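Local coordinates for galactofuranose-binding protein YtfQ (Escherichia coli, PDB 2VK2), which binds alpha- and beta-galactofuranose in the periplasm as the solute-binding component of the YtfQRT-YjfF ABC transporter, at residues V5-V10 and F87-S92; K49-F54 and I62-V67. One frame throughout, in Å; residues are numbered along the deposited sequence.

Contact 1. Residues V5-V10 and F87-S92; sequences VGFSQV and FLLDRS. With GZL (beta-D-galactofuranose), chain B.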
ATOM      1  N   VAL A   5     -22.655   5.034   2.946  1.00 11.57           N
ATOM      2  CA  VAL A   5     -21.391   4.646   3.560  1.00 10.26           C
ATOM      3  C   VAL A   5     -20.478   5.865   3.646  1.00  9.49           C
ATOM      4  O   VAL A   5     -20.330   6.609   2.678  1.00  9.25           O
ATOM      5  CB  VAL A   5     -20.695   3.530   2.749  1.00 10.10           C
ATOM      6  CG1 VAL A   5     -19.320   3.212   3.325  1.00  9.64           C
ATOM      7  CG2 VAL A   5     -21.565   2.285   2.720  1.00 10.24           C
ATOM      8  N   GLY A   6     -19.887   6.073   4.820  1.00  8.61           N
ATOM      9  CA  GLY A   6     -18.869   7.098   5.005  1.00  8.34           C
ATOM     10  C   GLY A   6     -17.508   6.435   4.961  1.00  8.21           C
ATOM     11  O   GLY A   6     -17.243   5.525   5.741  1.00  8.68           O
ATOM     12  N   PHE A   7     -16.653   6.885   4.046  1.00  8.03           N
ATOM     13  CA  PHE A   7     -15.311   6.330   3.879  1.00  7.90           C
ATOM     14  C   PHE A   7     -14.289   7.376   4.297  1.00  7.69           C
ATOM     15  O   PHE A   7     -14.165   8.424   3.661  1.00  7.67           O
ATOM     16  CB  PHE A   7     -15.121   5.903   2.416  1.00  8.39           C
ATOM     17  CG  PHE A   7     -13.737   5.385   2.062  1.00  8.61           C
ATOM     18  CD1 PHE A   7     -12.866   4.850   3.010  1.00  8.61           C
ATOM     19  CD2 PHE A   7     -13.332   5.394   0.729  1.00  9.10           C
ATOM     20  CE1 PHE A   7     -11.608   4.371   2.633  1.00  8.96           C
ATOM     21  CE2 PHE A   7     -12.086   4.913   0.353  1.00  9.57           C
ATOM     22  CZ  PHE A   7     -11.224   4.401   1.304  1.00  9.43           C
ATOM     23  N   SER A   8     -13.590   7.099   5.397  1.00  7.38           N
ATOM     24  CA  SER A   8     -12.450   7.902   5.811  1.00  7.53           C
ATOM     25  C   SER A   8     -11.215   7.396   5.076  1.00  7.60           C
ATOM     26  O   SER A   8     -10.653   6.355   5.422  1.00  7.75           O
ATOM     27  CB  SER A   8     -12.234   7.834   7.323  1.00  7.55           C
ATOM     28  OG  SER A   8     -11.072   8.562   7.680  1.00  7.86           O
ATOM     29  N   GLN A   9     -10.823   8.149   4.053  1.00  7.74           N
ATOM     30  CA  GLN A   9      -9.694   7.834   3.189  1.00  7.96           C
ATOM     31  C   GLN A   9      -8.452   8.555   3.723  1.00  8.16           C
ATOM     32  O   GLN A   9      -8.557   9.644   4.290  1.00  8.60           O
ATOM     33  CB  GLN A   9     -10.051   8.276   1.755  1.00  8.19           C
ATOM     34  CG  GLN A   9      -9.020   8.034   0.651  1.00  8.15           C
ATOM     35  CD  GLN A   9      -8.566   6.592   0.554  1.00  8.14           C
ATOM     36  OE1 GLN A   9      -8.012   6.049   1.503  1.00  7.89           O
ATOM     37  NE2 GLN A   9      -8.766   5.972  -0.609  1.00  7.48           N
ATOM     38  N   VAL A  10      -7.283   7.937   3.559  1.00  8.41           N
ATOM     39  CA  VAL A  10      -6.025   8.491   4.074  1.00  8.86           C
ATOM     40  C   VAL A  10      -5.694   9.813   3.393  1.00  9.22           C
ATOM     41  O   VAL A  10      -5.296  10.783   4.040  1.00  9.43           O
ATOM     42  CB  VAL A  10      -4.845   7.512   3.845  1.00  8.69           C
ATOM     43  CG1 VAL A  10      -3.515   8.148   4.253  1.00  9.40           C
ATOM     44  CG2 VAL A  10      -5.071   6.208   4.589  1.00  9.39           C
ATOM     45  N   PHE A  87     -15.647  -1.148   8.596  1.00  8.23           N
ATOM     46  CA  PHE A  87     -14.848  -2.010   7.733  1.00  8.34           C
ATOM     47  C   PHE A  87     -13.517  -1.322   7.475  1.00  8.09           C
ATOM     48  O   PHE A  87     -13.482  -0.148   7.125  1.00  8.50           O
ATOM     49  CB  PHE A  87     -15.580  -2.256   6.409  1.00  8.73           C
ATOM     50  CG  PHE A  87     -16.937  -2.884   6.577  1.00  8.99           C
ATOM     51  CD1 PHE A  87     -17.128  -4.235   6.326  1.00  9.84           C
ATOM     52  CD2 PHE A  87     -18.021  -2.125   6.998  1.00  9.78           C
ATOM     53  CE1 PHE A  87     -18.377  -4.819   6.491  1.00 10.21           C
ATOM     54  CE2 PHE A  87     -19.269  -2.704   7.164  1.00  9.97           C
ATOM     55  CZ  PHE A  87     -19.446  -4.051   6.912  1.00  9.96           C
ATOM     56  N   LEU A  88     -12.426  -2.052   7.679  1.00  7.85           N
ATOM     57  CA  LEU A  88     -11.093  -1.503   7.465  1.00  7.89           C
ATOM     58  C   LEU A  88     -10.605  -1.895   6.076  1.00  7.78           C
ATOM     59  O   LEU A  88     -10.756  -3.041   5.666  1.00  7.75           O
ATOM     60  CB  LEU A  88     -10.124  -2.002   8.538  1.00  7.94           C
ATOM     61  CG  LEU A  88     -10.545  -1.707   9.982  1.00  8.41           C
ATOM     62  CD1 LEU A  88      -9.524  -2.283  10.947  1.00  9.42           C
ATOM     63  CD2 LEU A  88     -10.734  -0.215  10.216  1.00  9.05           C
ATOM     64  N   LEU A  89     -10.048  -0.914   5.361  1.00  7.72           N
ATOM     65  CA  LEU A  89      -9.520  -1.134   3.979  1.00  7.93           C
ATOM     66  C   LEU A  89      -8.045  -0.833   3.935  1.00  7.74           C
ATOM     67  O   LEU A  89      -7.601   0.186   4.360  1.00  7.59           O
ATOM     68  CB  LEU A  89     -10.264  -0.206   2.995  1.00  8.48           C
ATOM     69  CG  LEU A  89     -11.702  -0.571   2.561  1.00  9.91           C
ATOM     70  CD1 LEU A  89     -12.730  -0.740   3.703  1.00 10.49           C
ATOM     71  CD2 LEU A  89     -12.153   0.493   1.554  1.00 11.61           C
ATOM     72  N   ASP A  90      -7.352  -1.829   3.376  1.00  7.62           N
ATOM     73  CA  ASP A  90      -5.960  -1.714   2.863  1.00  7.64           C
ATOM     74  C   ASP A  90      -4.833  -1.505   3.886  1.00  7.76           C
ATOM     75  O   ASP A  90      -3.720  -1.824   3.604  1.00  7.95           O
ATOM     76  CB  ASP A  90      -5.893  -0.727   1.660  1.00  7.54           C
ATOM     77  CG  ASP A  90      -5.722   0.723   2.049  1.00  7.48           C
ATOM     78  OD1 ASP A  90      -4.735   1.090   2.631  1.00  7.88           O
ATOM     79  OD2 ASP A  90      -6.573   1.530   1.677  1.00  8.00           O
ATOM     80  N   ARG A  91      -5.177  -1.027   5.067  1.00  7.72           N
ATOM     81  CA  ARG A  91      -4.265  -1.085   6.267  1.00  7.61           C
ATOM     82  C   ARG A  91      -5.038  -1.647   7.458  1.00  7.77           C
ATOM     83  O   ARG A  91      -6.215  -1.611   7.476  1.00  7.75           O
ATOM     84  CB  ARG A  91      -3.714   0.296   6.605  1.00  7.60           C
ATOM     85  CG  ARG A  91      -2.939   0.941   5.397  1.00  7.51           C
ATOM     86  CD  ARG A  91      -2.213   2.185   5.810  1.00  7.55           C
ATOM     87  NE  ARG A  91      -1.569   2.774   4.573  1.00  7.38           N
ATOM     88  CZ  ARG A  91      -1.097   3.995   4.482  1.00  7.71           C
ATOM     89  NH1 ARG A  91      -1.016   4.809   5.505  1.00  7.80           N
ATOM     90  NH2 ARG A  91      -0.669   4.449   3.323  1.00  7.79           N
ATOM     91  N   SER A  92      -4.243  -2.121   8.402  1.00  8.13           N
ATOM     92  CA  SER A  92      -4.781  -2.789   9.579  1.00  8.68           C
ATOM     93  C   SER A  92      -4.542  -1.967  10.839  1.00  8.71           C
ATOM     94  O   SER A  92      -3.743  -1.031  10.850  1.00  8.25           O
ATOM     95  CB  SER A  92      -4.134  -4.165   9.733  1.00  8.98           C
ATOM     96  OG  SER A  92      -4.464  -5.019   8.651  1.00 10.76           O
TER
HETATM   97  C6  GZL B1298      -1.632  -0.528   0.613  0.50  7.98           C
HETATM   98  C5  GZL B1298      -1.392   0.664   1.194  0.50  7.34           C
HETATM   99  C4  GZL B1298      -0.373   1.665   0.684  0.50  6.57           C
HETATM  100  C3  GZL B1298       0.206   1.559  -0.700  0.50  7.04           C
HETATM  101  C2  GZL B1298       0.199   2.747  -1.291  0.50  6.32           C
HETATM  102  O6  GZL B1298      -2.528  -1.383   1.116  0.50  8.31           O
HETATM  103  O5  GZL B1298      -2.013   0.966   2.340  0.50  5.34           O
HETATM  104  O4  GZL B1298      -0.927   2.988   0.702  0.50  6.19           O
HETATM  105  O3  GZL B1298       0.723   0.435  -1.185  0.50  6.48           O
HETATM  106  C1  GZL B1298      -0.495   3.744  -0.434  0.50  6.17           C
HETATM  107  O2  GZL B1298       0.686   3.084  -2.486  0.50  4.73           O
HETATM  108  O1  GZL B1298       0.381   4.788  -0.022  0.50  6.43           O
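The carboxy-terminal ends of two parallel strands, where the sheet of this lobe gives way to sugar-binding loops, set F7 against L89 and V10 against R91. Strands 4-9 and 86-89 are not neighbours; strand 61-64 runs between them, so only side chains span the gap. With CG of F7 anti to the backbone N (chi1 176°), the far end of its ring comes up to the leucine, CZ lying 4.0 Å from L89 CD2, obliquely to the ring. Q9 CB lies over one face of the same ring, offset toward its rim. Farther along, V10 CG2 sits over one face of the R91 guanidinium. This is the strand-end ligand site of a periplasmic binding protein, and D90 and R91 supply part of its hydrogen bonds to galactofuranose, alongside E13, S14, R17, R146, N199 and D227. The extended R91 chain donates from NE to O5 of the sugar (2.9 Å) and, nearly straight, from NH2 to O4 (3.0 Å, 169°). D90 accepts twice, through OD1 from O5 (2.7 Å) and through its carbonyl O from O6 (2.8 Å). R17 forms a salt bridge with D90 OD2, while V67 O takes a hydrogen bond from R91 NH1.

Contact 2. Residues K49-F54 and I62-V67; sequences KAVRSF and IFIAPV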
ATOM      1  N   LYS A  49     -11.795  12.718  13.196  1.00  7.95           N
ATOM      2  CA  LYS A  49     -12.839  13.736  13.047  1.00  8.23           C
ATOM      3  C   LYS A  49     -13.883  13.332  12.002  1.00  8.18           C
ATOM      4  O   LYS A  49     -15.081  13.506  12.219  1.00  8.10           O
ATOM      5  CB  LYS A  49     -12.234  15.089  12.673  1.00  8.24           C
ATOM      6  CG  LYS A  49     -11.460  15.754  13.795  1.00  8.35           C
ATOM      7  CD  LYS A  49     -10.684  16.942  13.268  1.00  8.68           C
ATOM      8  CE  LYS A  49      -9.983  17.703  14.377  1.00  8.99           C
ATOM      9  NZ  LYS A  49      -9.106  18.755  13.799  1.00  9.84           N
ATOM     10  N   ALA A  50     -13.426  12.788  10.878  1.00  8.12           N
ATOM     11  CA  ALA A  50     -14.334  12.352   9.816  1.00  8.18           C
ATOM     12  C   ALA A  50     -15.228  11.208  10.284  1.00  8.25           C
ATOM     13  O   ALA A  50     -16.434  11.215  10.031  1.00  8.09           O
ATOM     14  CB  ALA A  50     -13.551  11.940   8.580  1.00  8.38           C
ATOM     15  N   VAL A  51     -14.636  10.232  10.967  1.00  8.14           N
ATOM     16  CA  VAL A  51     -15.394   9.104  11.497  1.00  8.37           C
ATOM     17  C   VAL A  51     -16.451   9.592  12.487  1.00  8.59           C
ATOM     18  O   VAL A  51     -17.602   9.155  12.436  1.00  8.44           O
ATOM     19  CB  VAL A  51     -14.469   8.062  12.153  1.00  8.35           C
ATOM     20  CG1 VAL A  51     -15.273   6.987  12.866  1.00  8.80           C
ATOM     21  CG2 VAL A  51     -13.559   7.441  11.103  1.00  8.89           C
ATOM     22  N   ARG A  52     -16.068  10.513  13.365  1.00  8.55           N
ATOM     23  CA  ARG A  52     -17.020  11.105  14.308  1.00  9.32           C
ATOM     24  C   ARG A  52     -18.164  11.819  13.603  1.00  9.09           C
ATOM     25  O   ARG A  52     -19.314  11.723  14.036  1.00  9.16           O
ATOM     26  CB  ARG A  52     -16.309  12.052  15.275  1.00  9.33           C
ATOM     27  CG  ARG A  52     -15.542  11.293  16.313  1.00 10.46           C
ATOM     28  CD  ARG A  52     -14.813  12.172  17.297  1.00 11.61           C
ATOM     29  NE  ARG A  52     -14.180  11.328  18.311  1.00 13.22           N
ATOM     30  CZ  ARG A  52     -13.081  11.636  18.993  1.00 13.65           C
ATOM     31  NH1 ARG A  52     -12.439  12.779  18.788  1.00 14.23           N
ATOM     32  NH2 ARG A  52     -12.606  10.773  19.883  1.00 14.36           N
ATOM     33  N   SER A  53     -17.859  12.518  12.514  1.00  8.88           N
ATOM     34  CA  SER A  53     -18.899  13.167  11.719  1.00  9.15           C
ATOM     35  C   SER A  53     -19.843  12.137  11.101  1.00  8.71           C
ATOM     36  O   SER A  53     -21.060  12.315  11.135  1.00  8.67           O
ATOM     37  CB  SER A  53     -18.283  14.040  10.627  1.00  9.49           C
ATOM     38  OG  SER A  53     -19.289  14.669   9.854  1.00 11.16           O
ATOM     39  N   PHE A  54     -19.291  11.064  10.541  1.00  8.03           N
ATOM     40  CA  PHE A  54     -20.118  10.006   9.960  1.00  8.18           C
ATOM     41  C   PHE A  54     -21.032   9.373  11.009  1.00  8.12           C
ATOM     42  O   PHE A  54     -22.191   9.075  10.723  1.00  7.79           O
ATOM     43  CB  PHE A  54     -19.257   8.916   9.311  1.00  8.32           C
ATOM     44  CG  PHE A  54     -18.503   9.362   8.078  1.00  8.50           C
ATOM     45  CD1 PHE A  54     -19.070  10.229   7.146  1.00  8.84           C
ATOM     46  CD2 PHE A  54     -17.227   8.871   7.831  1.00  8.74           C
ATOM     47  CE1 PHE A  54     -18.363  10.612   6.008  1.00  9.46           C
ATOM     48  CE2 PHE A  54     -16.526   9.251   6.691  1.00  9.15           C
ATOM     49  CZ  PHE A  54     -17.094  10.123   5.787  1.00  9.43           C
ATOM     50  N   ILE A  62     -19.330   2.580   8.092  1.00  8.10           N
ATOM     51  CA  ILE A  62     -18.129   3.393   7.972  1.00  8.11           C
ATOM     52  C   ILE A  62     -16.989   2.522   7.464  1.00  7.88           C
ATOM     53  O   ILE A  62     -16.760   1.428   7.975  1.00  7.95           O
ATOM     54  CB  ILE A  62     -17.764   4.055   9.319  1.00  8.11           C
ATOM     55  CG1 ILE A  62     -18.829   5.098   9.674  1.00  8.31           C
ATOM     56  CG2 ILE A  62     -16.385   4.713   9.253  1.00  8.75           C
ATOM     57  CD1 ILE A  62     -18.784   5.577  11.108  1.00  8.69           C
ATOM     58  N   PHE A  63     -16.313   3.001   6.425  1.00  7.57           N
ATOM     59  CA  PHE A  63     -15.100   2.374   5.913  1.00  7.47           C
ATOM     60  C   PHE A  63     -13.943   3.264   6.349  1.00  7.04           C
ATOM     61  O   PHE A  63     -14.036   4.487   6.261  1.00  7.29           O
ATOM     62  CB  PHE A  63     -15.111   2.310   4.380  1.00  7.77           C
ATOM     63  CG  PHE A  63     -16.074   1.305   3.777  1.00  7.82           C
ATOM     64  CD1 PHE A  63     -16.989   0.581   4.536  1.00  8.15           C
ATOM     65  CD2 PHE A  63     -16.070   1.120   2.399  1.00  8.23           C
ATOM     66  CE1 PHE A  63     -17.853  -0.324   3.925  1.00  8.67           C
ATOM     67  CE2 PHE A  63     -16.933   0.229   1.794  1.00  8.79           C
ATOM     68  CZ  PHE A  63     -17.823  -0.494   2.551  1.00  8.67           C
ATOM     69  N   ILE A  64     -12.856   2.663   6.821  1.00  7.11           N
ATOM     70  CA  ILE A  64     -11.672   3.427   7.201  1.00  7.13           C
ATOM     71  C   ILE A  64     -10.457   2.758   6.593  1.00  7.11           C
ATOM     72  O   ILE A  64     -10.303   1.549   6.715  1.00  7.55           O
ATOM     73  CB  ILE A  64     -11.454   3.461   8.732  1.00  7.17           C
ATOM     74  CG1 ILE A  64     -12.679   4.013   9.466  1.00  6.90           C
ATOM     75  CG2 ILE A  64     -10.218   4.292   9.080  1.00  7.59           C
ATOM     76  CD1 ILE A  64     -12.616   3.798  10.969  1.00  7.49           C
ATOM     77  N   ALA A  65      -9.609   3.543   5.935  1.00  7.21           N
ATOM     78  CA  ALA A  65      -8.259   3.107   5.593  1.00  7.08           C
ATOM     79  C   ALA A  65      -7.355   3.718   6.658  1.00  7.06           C
ATOM     80  O   ALA A  65      -7.033   4.898   6.582  1.00  7.51           O
ATOM     81  CB  ALA A  65      -7.877   3.588   4.201  1.00  7.31           C
ATOM     82  N   PRO A  66      -7.002   2.937   7.697  1.00  7.06           N
ATOM     83  CA  PRO A  66      -6.342   3.545   8.859  1.00  7.03           C
ATOM     84  C   PRO A  66      -4.889   3.923   8.585  1.00  7.01           C
ATOM     85  O   PRO A  66      -4.071   3.049   8.320  1.00  7.16           O
ATOM     86  CB  PRO A  66      -6.429   2.445   9.924  1.00  7.11           C
ATOM     87  CG  PRO A  66      -6.473   1.183   9.156  1.00  7.02           C
ATOM     88  CD  PRO A  66      -7.207   1.488   7.879  1.00  7.07           C
ATOM     89  N   VAL A  67      -4.571   5.213   8.664  1.00  6.93           N
ATOM     90  CA  VAL A  67      -3.252   5.681   8.229  1.00  6.94           C
ATOM     91  C   VAL A  67      -2.126   4.996   9.011  1.00  6.97           C
ATOM     92  O   VAL A  67      -1.120   4.587   8.423  1.00  6.87           O
ATOM     93  CB  VAL A  67      -3.128   7.228   8.290  1.00  6.99           C
ATOM     94  CG1 VAL A  67      -3.310   7.752   9.711  1.00  7.35           C
ATOM     95  CG2 VAL A  67      -1.797   7.683   7.701  1.00  7.27           C
TER
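I62 and I64 of the strand meet V51 and F54 of the helix mainly through aliphatic carbons. The outer end of I62 does most of the touching: its CD1 approaches F54 CB at 3.8 Å and also reaches V51, lying 4.0 Å from the backbone V51 O and 4.2 Å from V51 CG1. The other branch of the valine serves the second isoleucine, V51 CG2 standing 3.8 Å from I64 CD1, and the two side chains cross at about a right angle. V51 thus straddles two strand positions, one methyl for each. With chi1 at 172°, CG1 lies opposite the backbone N and CG2 opposite the carbonyl carbon, which separates the methyls between I62 and I64. F54 contributes its CB, with the ring beyond; I62 CG2 approaches that ring obliquely.

The helix places V51 and F54 three residues apart, nearly one turn, on the same side, while the strand offers I62 and I64 two apart from one face of the sheet. F63, between them, points away to the other face, where its ring meets those of F87 and F256. Within the helix, backbone bonds from F54 N to A50 O (2.9 Å) and from S53 N to K49 O (3.0 Å) belong to the helical turn that puts V51 and F54 on one side.

The short axes are 9.7 Å apart at closest approach and nearly antiparallel, at 171°, as expected where a helix returns over a sheet in a Rossmann-like beta-alpha-beta crossover. Helix 44-57 connects strand 34-39 to strand 61-64 in this way. F54 also packs on K36 and A38 of strand 34-39 and V51 on S8 of strand 4-9, while helix 73-81 lies alongside, its V75 touching V51 and its L76 touching I64.

From the N terminus, strand 4-9 comes first; the chain then passes through helix 15-31 and strand 34-39 to helix 44-57, whose return into strand 61-64 closes the short loop of contact 2. Helix 73-81 follows, and strand 86-89 closes the much longer loop of contact 1, inside which contact 2 is nested. Strand 61-64 lies between the two strands of contact 1: G6 O and S8 N make probable hydrogen bonds to F63 N and F63 O, both at 2.8 Å, and on the other side I62 and I64 are backbone-bonded to F87. Contact 1 spans that strand and runs out to the sugar site, whereas contact 2 fastens a helix to it. Beyond that strand, P66 O packs against R91 CD.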